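Side-chain contacts in sulfur oxygenase/reductase (Halothiobacillus neapolitanus, PDB 6QPA), which probably catalyses the oxygen-dependent conversion of elemental sulfur to oxidised and reduced sulfur products at a mononuclear iron site: residues 65-68 with 69-73; 86-89 with 90-93; 305-308 with 309-312. All coordinates share one frame; numbering follows the deposited sequence.

Contact 1. Residues 65-68 with 69-73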
loop_
_atom_site.group_PDB
_atom_site.type_symbol
_atom_site.label_atom_id
_atom_site.label_comp_id
_atom_site.label_asym_id
_atom_site.label_seq_id
_atom_site.Cartn_x
_atom_site.Cartn_y
_atom_site.Cartn_z
ATOM N N VAL A 65 27.020 -6.950 33.049
ATOM C CA VAL A 65 28.371 -7.048 32.507
ATOM C C VAL A 65 28.506 -6.169 31.269
ATOM O O VAL A 65 29.461 -5.397 31.131
ATOM C CB VAL A 65 28.702 -8.516 32.192
ATOM C CG1 VAL A 65 29.972 -8.608 31.340
ATOM C CG2 VAL A 65 28.788 -9.338 33.490
ATOM N N ASP A 66 27.530 -6.246 30.369
ATOM C CA ASP A 66 27.549 -5.490 29.120
ATOM C C ASP A 66 26.456 -4.437 29.195
ATOM O O ASP A 66 25.274 -4.741 29.001
ATOM C CB ASP A 66 27.337 -6.410 27.920
ATOM C CG ASP A 66 27.382 -5.666 26.595
ATOM O OD1 ASP A 66 27.625 -4.436 26.583
ATOM O OD2 ASP A 66 27.163 -6.325 25.555
ATOM N N MET A 67 26.857 -3.197 29.472
ATOM C CA MET A 67 25.944 -2.066 29.454
ATOM C C MET A 67 26.287 -1.087 28.334
ATOM O O MET A 67 25.916 0.090 28.415
ATOM C CB MET A 67 25.959 -1.349 30.812
ATOM C CG MET A 67 25.605 -2.234 32.009
ATOM S SD MET A 67 25.901 -1.439 33.623
ATOM C CE MET A 67 24.567 -0.230 33.636
ATOM N N ARG A 68 26.997 -1.547 27.292
ATOM C CA ARG A 68 27.537 -0.614 26.297
ATOM C C ARG A 68 26.444 0.205 25.622
ATOM O O ARG A 68 26.693 1.338 25.213
ATOM C CB ARG A 68 28.360 -1.355 25.242
ATOM C CG ARG A 68 29.718 -1.841 25.752
ATOM C CD ARG A 68 30.395 -2.735 24.731
ATOM N NE ARG A 68 29.598 -3.949 24.514
ATOM C CZ ARG A 68 29.878 -4.882 23.610
ATOM N NH1 ARG A 68 30.945 -4.751 22.837
ATOM N NH2 ARG A 68 29.089 -5.943 23.471
ATOM N N GLU A 69 25.228 -0.330 25.520
ATOM C CA GLU A 69 24.150 0.385 24.847
ATOM C C GLU A 69 23.390 1.354 25.747
ATOM O O GLU A 69 22.709 2.243 25.230
ATOM C CB GLU A 69 23.147 -0.610 24.251
ATOM C CG GLU A 69 23.709 -1.565 23.203
ATOM C CD GLU A 69 24.174 -0.860 21.939
ATOM O OE1 GLU A 69 23.384 -0.081 21.361
ATOM O OE2 GLU A 69 25.331 -1.080 21.525
ATOM N N THR A 70 23.459 1.187 27.068
ATOM C CA THR A 70 22.578 1.889 27.994
ATOM C C THR A 70 23.289 2.787 28.993
ATOM O O THR A 70 22.651 3.680 29.546
ATOM C CB THR A 70 21.736 0.875 28.774
ATOM O OG1 THR A 70 22.621 -0.005 29.464
ATOM C CG2 THR A 70 20.893 0.047 27.828
ATOM N N LEU A 71 24.572 2.578 29.240
ATOM C CA LEU A 71 25.297 3.346 30.237
ATOM C C LEU A 71 25.437 4.774 29.744
ATOM O O LEU A 71 25.954 5.004 28.649
ATOM C CB LEU A 71 26.656 2.697 30.465
ATOM C CG LEU A 71 27.586 2.948 31.627
ATOM C CD1 LEU A 71 26.881 2.863 32.957
ATOM C CD2 LEU A 71 28.663 1.882 31.541
ATOM N N ASN A 72 24.937 5.730 30.522
ATOM C CA ASN A 72 25.132 7.130 30.158
ATOM C C ASN A 72 24.987 8.029 31.380
ATOM O O ASN A 72 23.869 8.213 31.878
ATOM C CB ASN A 72 24.128 7.583 29.103
ATOM C CG ASN A 72 24.348 9.032 28.716
ATOM O OD1 ASN A 72 25.398 9.375 28.174
ATOM N ND2 ASN A 72 23.392 9.901 29.052
ATOM N N PRO A 73 26.074 8.637 31.869
ATOM C CA PRO A 73 27.413 8.585 31.282
ATOM C C PRO A 73 28.121 7.243 31.469
ATOM O O PRO A 73 27.711 6.396 32.255
ATOM C CB PRO A 73 28.161 9.675 32.050
ATOM C CG PRO A 73 27.549 9.608 33.417
ATOM C CD PRO A 73 26.080 9.336 33.171
HETATM O O HOH W 1 24.334 -2.959 26.268
#

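Contact 2. Residues 86-89 with 90-93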
loop_
_atom_site.group_PDB
_atom_site.type_symbol
_atom_site.label_atom_id
_atom_site.label_comp_id
_atom_site.label_asym_id
_atom_site.label_seq_id
_atom_site.Cartn_x
_atom_site.Cartn_y
_atom_site.Cartn_z
ATOM N N HIS A 86 56.594 14.279 40.022
ATOM C CA HIS A 86 57.103 15.532 39.474
ATOM C C HIS A 86 57.069 15.526 37.956
ATOM O O HIS A 86 56.792 16.554 37.332
ATOM C CB HIS A 86 58.540 15.798 39.938
ATOM C CG HIS A 86 59.103 17.083 39.399
ATOM N ND1 HIS A 86 59.835 17.148 38.230
ATOM C CD2 HIS A 86 58.997 18.360 39.842
ATOM C CE1 HIS A 86 60.179 18.401 37.992
ATOM N NE2 HIS A 86 59.687 19.155 38.959
ATOM N N SER A 87 57.376 14.381 37.345
ATOM C CA SER A 87 57.364 14.308 35.892
ATOM C C SER A 87 55.978 14.603 35.341
ATOM O O SER A 87 55.836 15.347 34.364
ATOM C CB SER A 87 57.870 12.947 35.433
ATOM O OG SER A 87 59.230 12.803 35.819
ATOM N N HIS A 88 54.944 14.046 35.961
ATOM C CA HIS A 88 53.593 14.310 35.487
ATOM C C HIS A 88 53.220 15.776 35.678
ATOM O O HIS A 88 52.682 16.416 34.765
ATOM C CB HIS A 88 52.606 13.388 36.202
ATOM C CG HIS A 88 51.174 13.588 35.802
ATOM N ND1 HIS A 88 50.218 14.060 36.678
ATOM C CD2 HIS A 88 50.536 13.384 34.627
ATOM C CE1 HIS A 88 49.051 14.127 36.062
ATOM N NE2 HIS A 88 49.215 13.714 34.817
ATOM N N GLU A 89 53.507 16.330 36.858
ATOM C CA GLU A 89 53.177 17.727 37.124
ATOM C C GLU A 89 53.937 18.660 36.196
ATOM O O GLU A 89 53.410 19.691 35.767
ATOM C CB GLU A 89 53.479 18.067 38.584
ATOM C CG GLU A 89 52.580 17.352 39.597
ATOM C CD GLU A 89 51.133 17.811 39.524
ATOM O OE1 GLU A 89 50.889 19.017 39.269
ATOM O OE2 GLU A 89 50.226 16.971 39.702
ATOM N N GLU A 90 55.187 18.322 35.890
ATOM C CA GLU A 90 55.971 19.170 35.012
ATOM C C GLU A 90 55.440 19.129 33.586
ATOM O O GLU A 90 55.332 20.169 32.924
ATOM C CB GLU A 90 57.429 18.735 35.061
ATOM C CG GLU A 90 58.331 19.621 34.274
ATOM C CD GLU A 90 59.782 19.274 34.498
ATOM O OE1 GLU A 90 60.175 18.135 34.156
ATOM O OE2 GLU A 90 60.516 20.127 35.053
ATOM N N MET A 91 55.092 17.938 33.100
ATOM C CA MET A 91 54.497 17.836 31.776
ATOM C C MET A 91 53.239 18.694 31.682
ATOM O O MET A 91 53.077 19.466 30.731
ATOM C CB MET A 91 54.203 16.371 31.449
ATOM C CG MET A 91 53.682 16.119 30.023
ATOM S SD MET A 91 51.917 16.518 29.802
ATOM C CE MET A 91 51.152 15.535 31.117
ATOM N N HIS A 92 52.338 18.581 32.672
ATOM C CA HIS A 92 51.135 19.417 32.677
ATOM C C HIS A 92 51.478 20.902 32.686
ATOM O O HIS A 92 50.802 21.707 32.039
ATOM C CB HIS A 92 50.257 19.106 33.890
ATOM C CG HIS A 92 49.185 18.099 33.628
ATOM N ND1 HIS A 92 48.143 18.337 32.759
ATOM C CD2 HIS A 92 48.966 16.870 34.153
ATOM C CE1 HIS A 92 47.341 17.285 32.738
ATOM N NE2 HIS A 92 47.819 16.381 33.576
ATOM N N HIS A 93 52.506 21.290 33.433
ATOM C CA HIS A 93 52.907 22.687 33.459
ATOM C C HIS A 93 53.473 23.119 32.114
ATOM O O HIS A 93 53.073 24.149 31.563
ATOM C CB HIS A 93 53.928 22.921 34.575
ATOM C CG HIS A 93 54.570 24.268 34.500
ATOM N ND1 HIS A 93 54.028 25.390 35.093
ATOM C CD2 HIS A 93 55.693 24.680 33.867
ATOM C CE1 HIS A 93 54.795 26.430 34.836
ATOM N NE2 HIS A 93 55.807 26.029 34.091
#

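Contact 3. Residues 305-308 with 309-312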
loop_
_atom_site.group_PDB
_atom_site.type_symbol
_atom_site.label_atom_id
_atom_site.label_comp_id
_atom_site.label_asym_id
_atom_site.label_seq_id
_atom_site.Cartn_x
_atom_site.Cartn_y
_atom_site.Cartn_z
ATOM N N GLN A 305 49.708 2.140 25.201
ATOM C CA GLN A 305 51.147 2.113 24.949
ATOM C C GLN A 305 51.708 1.444 26.199
ATOM O O GLN A 305 51.800 2.055 27.275
ATOM C CB GLN A 305 51.715 3.502 24.594
ATOM C CG GLN A 305 52.747 4.146 25.499
ATOM C CD GLN A 305 54.133 3.529 25.456
ATOM O OE1 GLN A 305 54.307 2.305 25.479
ATOM N NE2 GLN A 305 55.138 4.395 25.440
ATOM N N GLY A 306 52.003 0.147 26.064
ATOM C CA GLY A 306 52.210 -0.698 27.218
ATOM C C GLY A 306 53.650 -0.928 27.633
ATOM O O GLY A 306 53.902 -1.827 28.436
ATOM N N LEU A 307 54.606 -0.125 27.148
ATOM C CA LEU A 307 55.996 -0.399 27.510
ATOM C C LEU A 307 56.280 -0.193 28.995
ATOM O O LEU A 307 57.242 -0.763 29.517
ATOM C CB LEU A 307 56.957 0.414 26.651
ATOM C CG LEU A 307 57.161 -0.386 25.352
ATOM C CD1 LEU A 307 56.336 0.159 24.167
ATOM C CD2 LEU A 307 58.639 -0.608 25.014
ATOM N N TRP A 308 55.464 0.590 29.691
ATOM C CA TRP A 308 55.630 0.716 31.132
ATOM C C TRP A 308 55.522 -0.631 31.845
ATOM O O TRP A 308 56.117 -0.820 32.909
ATOM C CB TRP A 308 54.585 1.681 31.660
ATOM C CG TRP A 308 53.182 1.186 31.497
ATOM C CD1 TRP A 308 52.385 1.309 30.400
ATOM C CD2 TRP A 308 52.411 0.484 32.482
ATOM N NE1 TRP A 308 51.156 0.732 30.645
ATOM C CE2 TRP A 308 51.150 0.232 31.921
ATOM C CE3 TRP A 308 52.663 0.071 33.793
ATOM C CZ2 TRP A 308 50.148 -0.437 32.618
ATOM C CZ3 TRP A 308 51.672 -0.587 34.483
ATOM C CH2 TRP A 308 50.427 -0.829 33.901
ATOM N N ARG A 309 54.750 -1.572 31.295
ATOM C CA ARG A 309 54.622 -2.870 31.945
ATOM C C ARG A 309 55.942 -3.612 31.988
ATOM O O ARG A 309 56.178 -4.389 32.917
ATOM C CB ARG A 309 53.611 -3.740 31.225
ATOM C CG ARG A 309 52.250 -3.158 31.100
ATOM C CD ARG A 309 51.414 -4.045 30.162
ATOM N NE ARG A 309 50.041 -3.719 30.426
ATOM C CZ ARG A 309 49.105 -4.562 30.824
ATOM N NH1 ARG A 309 49.330 -5.876 30.958
ATOM N NH2 ARG A 309 47.911 -4.052 31.068
ATOM N N LYS A 310 56.811 -3.375 30.999
ATOM C CA LYS A 310 58.045 -4.137 30.871
ATOM C C LYS A 310 58.973 -3.932 32.058
ATOM O O LYS A 310 59.794 -4.810 32.342
ATOM C CB LYS A 310 58.771 -3.773 29.568
ATOM C CG LYS A 310 58.093 -4.273 28.289
ATOM C CD LYS A 310 59.081 -4.485 27.115
ATOM C CE LYS A 310 58.350 -4.953 25.825
ATOM N NZ LYS A 310 59.233 -5.556 24.758
ATOM N N HIS A 311 58.860 -2.815 32.769
ATOM C CA HIS A 311 59.662 -2.577 33.966
ATOM C C HIS A 311 58.727 -2.353 35.156
ATOM O O HIS A 311 58.520 -1.227 35.614
ATOM C CB HIS A 311 60.647 -1.411 33.771
ATOM C CG HIS A 311 60.130 -0.302 32.908
ATOM N ND1 HIS A 311 59.323 0.707 33.396
ATOM C CD2 HIS A 311 60.330 -0.025 31.597
ATOM C CE1 HIS A 311 59.037 1.548 32.418
ATOM N NE2 HIS A 311 59.636 1.128 31.316
ATOM N N LEU A 312 58.168 -3.449 35.654
ATOM C CA LEU A 312 57.468 -3.510 36.925
ATOM C C LEU A 312 58.250 -4.431 37.867
ATOM O O LEU A 312 59.392 -4.806 37.589
ATOM C CB LEU A 312 56.028 -3.994 36.732
ATOM C CG LEU A 312 55.033 -2.981 36.182
ATOM C CD1 LEU A 312 53.726 -3.650 35.857
ATOM C CD2 LEU A 312 54.830 -1.869 37.196
#

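Contact 1. Residues 65-68 with 69-73
In the loop that links strand 42-53 to strand 74-82, a tight turn is closed where T70 and L71 fold back onto the carbonyl of M67. M67 O accepts two backbone bonds, from T70 N at 3.0 Å and from L71 N at 2.9 Å. The first closes a type I beta turn with R68 and E69 at its corners; the second carries the turn one residue further. T70 OG1 adds a weak third bond, 3.5 Å from M67 O: with chi1 at 58° the hydroxyl is tucked between the backbone N and the carbonyl carbon and lies back over the turn, also meeting CB of M67. The approach to the turn is an Asx turn, in which OD1 of D66 accepts from R68 N at 3.0 Å. The same carboxylate takes the R68 guanidinium side-on, R68 NE to D66 OD1 at 2.9 Å and R68 NH2 to D66 OD2 also at 2.9 Å, a two-pronged salt bridge. Both carboxylate oxygens lie near the guanidinium plane, yet the nitrogens come in from above the carboxylate plane, 44° out of it. R68 N meets D66 OD1 nearly end-on, on the other side of that plane from NE, so two donors share this oxygen. A water accepts from E69 N at 2.9 Å and gives a weak bond to D66 O. On the buried side the M67 chain bends at chi3 (72°), which brings its CE methyl obliquely across L71, 3.9 Å from CD1. M67 also packs on I111 of the second subunit, and L71 on P73 of that subunit. T70 O accepts from N72 ND2 of the second subunit, and N72 ND2 in turn bonds T70 O there, while N17 of the same chain bonds R68 O, L71 O and N72.

Contact 2. Residues 86-89 with 90-93
The shortest polar bond runs from E90 N to H86 O, 2.8 Å, one of four successive helical bonds; the others join M91 N to S87 O, H92 N to H88 O and H93 N to E89 O. One turn apart, the rings of H88 and H92 lie side by side and point the same way, yet their planes stand at 86°. H92 turns its edge to the face of H88 in an offset T-shaped pair, its CD2 3.2 Å from H88 NE2. The two NE2 atoms, 3.3 Å apart, both bind the iron(III) ion, and E116 completes the facial triad of two histidines and one carboxylate. H88, E89 and H92 fit an HExxH sequence pattern on helix 85-94, and both of its histidines are iron ligands. Y118 OH bonds both H88 ND1 and E89 OE2, a second-shell link that, with the iron at NE2, would hold the H88 ring in its rotation; S205 OG also bonds E89 OE2. M91 CE lies over one face of the H92 ring, offset toward the rim. On another side of the helix, with CG anti to the backbone N in both (H86 chi1 -180°, E90 chi1 -175°), H86 CE1 meets E90 OE2 at 3.4 Å, while E90 OE1 bonds H39.

Contact 3. Residues 305-308 with 309-312
Backbone hydrogen bonds set the frame: R309 N to G306 O and K310 N to L307 O are both 3.0 Å, and H311 N to W308 O is a weak third at 3.4 Å. A side-chain bond precedes them, Q305 OE1 accepting from L307 N at 3.0 Å. The main aromatic contact is a CH-pi one: R309 CG sits over the six-membered ring of W308, 3.7 Å from its centroid and 15° off the normal. With chi1 of 65°, the indole stands between its own N and carbonyl carbon and lays one face against R309 N. Beyond CG the arginine runs extended, and its guanidinium, 68° from the ring plane, is held by a salt bridge to E258 and a bond to P127 O. K310 NZ hydrogen-bonds N189 of the third subunit. Apolar packing adds W308 CZ3 against L312 CD1 at 3.9 Å. Replacing W308 by an alanine would probably leave R309 CG without the face beneath it, L312 CD1 without its CZ3 neighbour, and E46 without its weak bond from the indole NE1. Overlapping beta turns, each closed by an i to i+3 bond, thus lead the chain off barrel strand 290-305.

Contact 2 is the buried one, on a helix and at the iron, and no other protein chain of the assembly touches it; contacts 1 and 3 are partly buried and each meets a different neighbouring subunit. Strand 42-53 is shared: R68 and L71 of contact 1 touch it, as do Q305, W308 and H311 of contact 3. Strand 74-82 lies in sequence between contacts 1 and 2. Metal-binding histidines dominate contact 2, a carboxylate-guanidinium pair and a carbonyl oxygen shared by two backbone donors contact 1, an arginine chain over an indole contact 3. Contacts 1 and 2 lie on opposite sides of the chain's centre, their own centres about 34 Å apart, and those of contacts 2 and 3 about 20 Å apart.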